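Local atomic coordinates of Csc2 (PDB entry 4TXD), a protein that probably binds RNA as the Cas7-family subunit of a type I-D CRISPR system and carries a bound zinc ion. Residues 307-310 with 311-315; 339-342 with 343-347. All coordinates share one frame; numbering follows the deposited sequence.

Contact 1 (307-310 with 311-315); sequences YEEV and KKNLK
Lys311 N donates to Tyr307 O at 3.0 Å, the first of four successive i to i+4 backbone bonds of the helix; the last, from Leu314 N to Val310 O, is 2.9 Å. That one-turn spacing sets Tyr307 and Lys311 on the same flank, where their side chains run alongside each other. The lysine leaves with CG anti to its backbone N (chi1 -167°), then bends at chi3 (-33°), which swings CE in against the phenol end of the ring. CE lies 3.3 Å from Tyr307 CZ in an oblique approach. From there Lys311 NZ gives a weak hydrogen bond of 2.9 Å to Tyr307 OH. The same hydroxyl is hydrogen-bonded to Glu281 on strand 277-288, and Arg60 makes a cation-pi contact with the ring, so tyrosine suits the place by offering both an aromatic surface and a polar end. Glu308 approaches Lys311 without forming a direct salt bridge: its OE1 stays 4.4 Å from Lys311 NZ. A water donates to Glu308 OE2 at 3.1 Å and also lies beside Lys311 NZ, though so close that this second leg of the bridge is doubtful. On the buried side the branched apolar residues Val310 and Leu314 pack against each other one turn apart, Val310 CG1 lying 4.3 Å from Leu314 CD2, and both rest on Ile242 of strand 240-247. The helix is thus amphipathic, with aliphatic groups against the sheet and charged chains toward the surface. The ammonium of Lys311 probably stays protonated: it has a long, weak ion pair with Glu281, and Glu308 would add to the negative field.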
# COMPACT_ATOMS: atom_id res chain seq x y z
N TYR A 307 -18.20 6.27 13.18
CA TYR A 307 -18.01 5.23 12.20
C TYR A 307 -19.19 4.94 11.27
O TYR A 307 -19.06 4.97 10.10
CB TYR A 307 -17.50 3.94 12.84
CG TYR A 307 -17.45 2.76 11.91
CD1 TYR A 307 -16.45 2.64 10.97
CD2 TYR A 307 -18.40 1.77 11.96
CE1 TYR A 307 -16.40 1.57 10.11
CE2 TYR A 307 -18.36 0.70 11.12
CZ TYR A 307 -17.37 0.60 10.18
OH TYR A 307 -17.32 -0.45 9.36
N GLU A 308 -20.34 4.63 11.84
CA GLU A 308 -21.49 4.26 11.04
C GLU A 308 -21.99 5.39 10.19
O GLU A 308 -22.33 5.19 9.08
CB GLU A 308 -22.60 3.67 11.89
CG GLU A 308 -22.19 2.43 12.65
CD GLU A 308 -22.10 1.20 11.77
OE1 GLU A 308 -22.56 1.25 10.64
OE2 GLU A 308 -21.56 0.20 12.22
N GLU A 309 -22.01 6.59 10.72
CA GLU A 309 -22.45 7.73 9.96
C GLU A 309 -21.49 8.03 8.82
O GLU A 309 -21.87 8.32 7.73
CB GLU A 309 -22.65 8.94 10.85
CG GLU A 309 -23.24 10.11 10.13
CD GLU A 309 -23.69 11.22 11.04
OE1 GLU A 309 -23.64 11.07 12.24
OE2 GLU A 309 -24.06 12.26 10.54
N VAL A 310 -20.21 7.96 9.12
CA VAL A 310 -19.20 8.19 8.12
C VAL A 310 -19.34 7.21 6.97
O VAL A 310 -19.31 7.58 5.86
CB VAL A 310 -17.80 8.13 8.73
CG1 VAL A 310 -16.73 8.09 7.67
CG2 VAL A 310 -17.57 9.30 9.63
N LYS A 311 -19.45 5.94 7.29
CA LYS A 311 -19.52 4.92 6.28
C LYS A 311 -20.75 5.14 5.39
O LYS A 311 -20.65 5.12 4.20
CB LYS A 311 -19.53 3.53 6.89
CG LYS A 311 -19.29 2.49 5.84
CD LYS A 311 -19.68 1.09 6.20
CE LYS A 311 -19.51 0.74 7.63
NZ LYS A 311 -19.79 -0.69 7.85
N LYS A 312 -21.88 5.42 6.00
CA LYS A 312 -23.07 5.72 5.24
C LYS A 312 -22.87 6.92 4.35
O LYS A 312 -23.11 6.83 3.20
CB LYS A 312 -24.27 5.90 6.16
CG LYS A 312 -25.46 6.55 5.50
CD LYS A 312 -26.54 6.92 6.50
CE LYS A 312 -27.92 6.77 5.89
NZ LYS A 312 -28.51 8.08 5.51
N ASN A 313 -22.43 8.03 4.89
CA ASN A 313 -22.24 9.23 4.13
C ASN A 313 -21.29 9.02 2.96
O ASN A 313 -21.48 9.51 1.90
CB ASN A 313 -21.65 10.35 4.97
CG ASN A 313 -22.58 10.87 6.03
OD1 ASN A 313 -22.17 11.65 6.87
ND2 ASN A 313 -23.82 10.45 6.00
N LEU A 314 -20.22 8.29 3.23
CA LEU A 314 -19.19 8.05 2.26
C LEU A 314 -19.67 7.21 1.09
O LEU A 314 -19.40 7.51 -0.02
CB LEU A 314 -18.02 7.38 2.95
CG LEU A 314 -16.63 7.79 2.55
CD1 LEU A 314 -16.50 9.24 2.20
CD2 LEU A 314 -15.64 7.40 3.62
N LYS A 315 -20.37 6.13 1.38
CA LYS A 315 -20.92 5.30 0.34
C LYS A 315 -21.80 6.10 -0.59
O LYS A 315 -21.75 5.90 -1.76
CB LYS A 315 -21.67 4.14 0.93
CG LYS A 315 -20.75 3.11 1.54
CD LYS A 315 -21.47 1.82 1.78
CE LYS A 315 -20.64 0.89 2.62
NZ LYS A 315 -21.30 -0.37 3.02
O HOH W 1 -21.20 -1.55 9.69

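Contact 2 (339-342 with 343-347)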
# COMPACT_ATOMS: atom_id res chain seq x y z
N ASP A 339 -3.19 -20.39 -1.89
CA ASP A 339 -3.38 -21.30 -3.01
C ASP A 339 -2.18 -21.17 -3.95
O ASP A 339 -2.00 -20.13 -4.59
CB ASP A 339 -4.69 -20.99 -3.74
CG ASP A 339 -4.89 -21.82 -5.01
OD1 ASP A 339 -4.06 -22.71 -5.32
OD2 ASP A 339 -5.90 -21.58 -5.71
N PRO A 340 -1.36 -22.23 -4.05
CA PRO A 340 -0.13 -22.22 -4.86
C PRO A 340 -0.38 -21.78 -6.29
O PRO A 340 0.52 -21.26 -6.94
CB PRO A 340 0.34 -23.68 -4.79
CG PRO A 340 -0.16 -24.15 -3.46
CD PRO A 340 -1.53 -23.52 -3.35
N ASN A 341 -1.59 -21.98 -6.78
CA ASN A 341 -1.90 -21.60 -8.14
C ASN A 341 -2.98 -20.53 -8.22
O ASN A 341 -3.57 -20.32 -9.28
CB ASN A 341 -2.30 -22.84 -8.94
CG ASN A 341 -1.20 -23.87 -8.97
OD1 ASN A 341 -0.16 -23.66 -9.59
ND2 ASN A 341 -1.41 -24.99 -8.28
N GLY A 342 -3.21 -19.83 -7.11
CA GLY A 342 -4.16 -18.73 -7.11
C GLY A 342 -3.55 -17.41 -7.57
O GLY A 342 -2.53 -17.39 -8.25
N LEU A 343 -4.19 -16.30 -7.19
CA LEU A 343 -3.76 -14.97 -7.61
C LEU A 343 -2.27 -14.66 -7.36
O LEU A 343 -1.65 -13.94 -8.15
CB LEU A 343 -4.60 -13.89 -6.90
CG LEU A 343 -4.22 -12.45 -7.26
CD1 LEU A 343 -5.21 -11.89 -8.27
CD2 LEU A 343 -4.14 -11.58 -6.02
N PHE A 344 -1.69 -15.17 -6.28
CA PHE A 344 -0.31 -14.78 -5.96
C PHE A 344 0.69 -15.41 -6.92
O PHE A 344 1.83 -14.97 -7.02
CB PHE A 344 0.05 -15.13 -4.52
CG PHE A 344 -0.20 -13.98 -3.55
CD1 PHE A 344 -1.40 -13.28 -3.59
CD2 PHE A 344 0.77 -13.59 -2.64
CE1 PHE A 344 -1.63 -12.21 -2.72
CE2 PHE A 344 0.54 -12.52 -1.76
CZ PHE A 344 -0.66 -11.83 -1.81
N LYS A 345 0.26 -16.44 -7.64
CA LYS A 345 1.09 -16.98 -8.71
C LYS A 345 1.13 -15.97 -9.85
O LYS A 345 2.20 -15.67 -10.39
CB LYS A 345 0.54 -18.33 -9.20
CG LYS A 345 1.48 -19.06 -10.17
CD LYS A 345 0.83 -20.34 -10.69
CE LYS A 345 1.74 -21.09 -11.67
NZ LYS A 345 1.11 -22.34 -12.20
N ASP A 346 -0.02 -15.42 -10.20
CA ASP A 346 -0.08 -14.44 -11.26
C ASP A 346 0.60 -13.15 -10.82
O ASP A 346 1.18 -12.44 -11.65
CB ASP A 346 -1.51 -14.20 -11.68
CG ASP A 346 -2.16 -15.46 -12.21
OD1 ASP A 346 -1.55 -16.11 -13.08
OD2 ASP A 346 -3.26 -15.81 -11.74
N LEU A 347 0.56 -12.87 -9.53
CA LEU A 347 1.25 -11.71 -8.97
C LEU A 347 2.77 -11.84 -9.16
O LEU A 347 3.45 -10.89 -9.55
CB LEU A 347 0.92 -11.56 -7.48
CG LEU A 347 1.59 -10.38 -6.77
CD1 LEU A 347 1.09 -9.03 -7.32
CD2 LEU A 347 1.44 -10.49 -5.23
O HOH W 2 -2.61 -17.41 -4.52
O HOH W 3 -3.57 -18.37 -10.87
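Lys345 reaches back over the turn with two donors. Its backbone N binds Gly342 O at 3.0 Å, in a bent bond (N-H...O 145°) that meets the oxygen from above the carbonyl plane, and its ammonium NZ binds Asn341 OD1 at 3.2 Å. All four side-chain torsions lie near 180°, stretching the lysine out alongside the Asn341 side chain; a long, flexible residue suits the place because its extended methylene chain carries the ammonium to OD1. Its CB and CD also pass Pro340 O, which is hydrogen-bonded to Tyr112, while Trp123 makes a cation-pi contact with the lysine. One water ties the turn to the helix, donating to Asp339 O and accepting from Phe344 N at 3.0 Å; a second lies near Asn341 O and Asp346 OD2, but its bonding is doubtful. The Asp346 carboxylate is also salt-bridged to Arg349. Within the turn, Asp339 OD1 accepts from Asn341 N at 3.0 Å, and Gly342 N donates to Asp339 O at 2.8 Å. Proline suits the second position of this turn because its ring fixes phi near the value needed there. Farther out, the apolar side chains pack inward: Leu343 rests on Val256 and Ala257 of helix 252-263, and Phe344 on Leu108 and Tyr112 of helix 94-115, with Leu347 CD2 4.0 Å above the centre of the Phe344 ring. An Asx turn built on Asp339, combined with a type I beta turn from Asp339 to Gly342, leads the chain here into helix 343-365.

How the contacts relate
Contacts 1 and 2 follow one another along the chain, but they do not touch: their centres lie 34 Å apart and their nearest atoms about 22 Å. Contact 1 belongs to the opening turns of helix 307-321, which packs on the antiparallel sheet, whereas contact 2 belongs to the entry of helix 343-365, set among other helices. Helix 328-334 comes between them in sequence. Only contact 2 approaches the metal site: the side chain of Phe344 is about 12 Å from the zinc ion and about 10 Å from that of its ligand Cys168. Contact 1 lies away from that site.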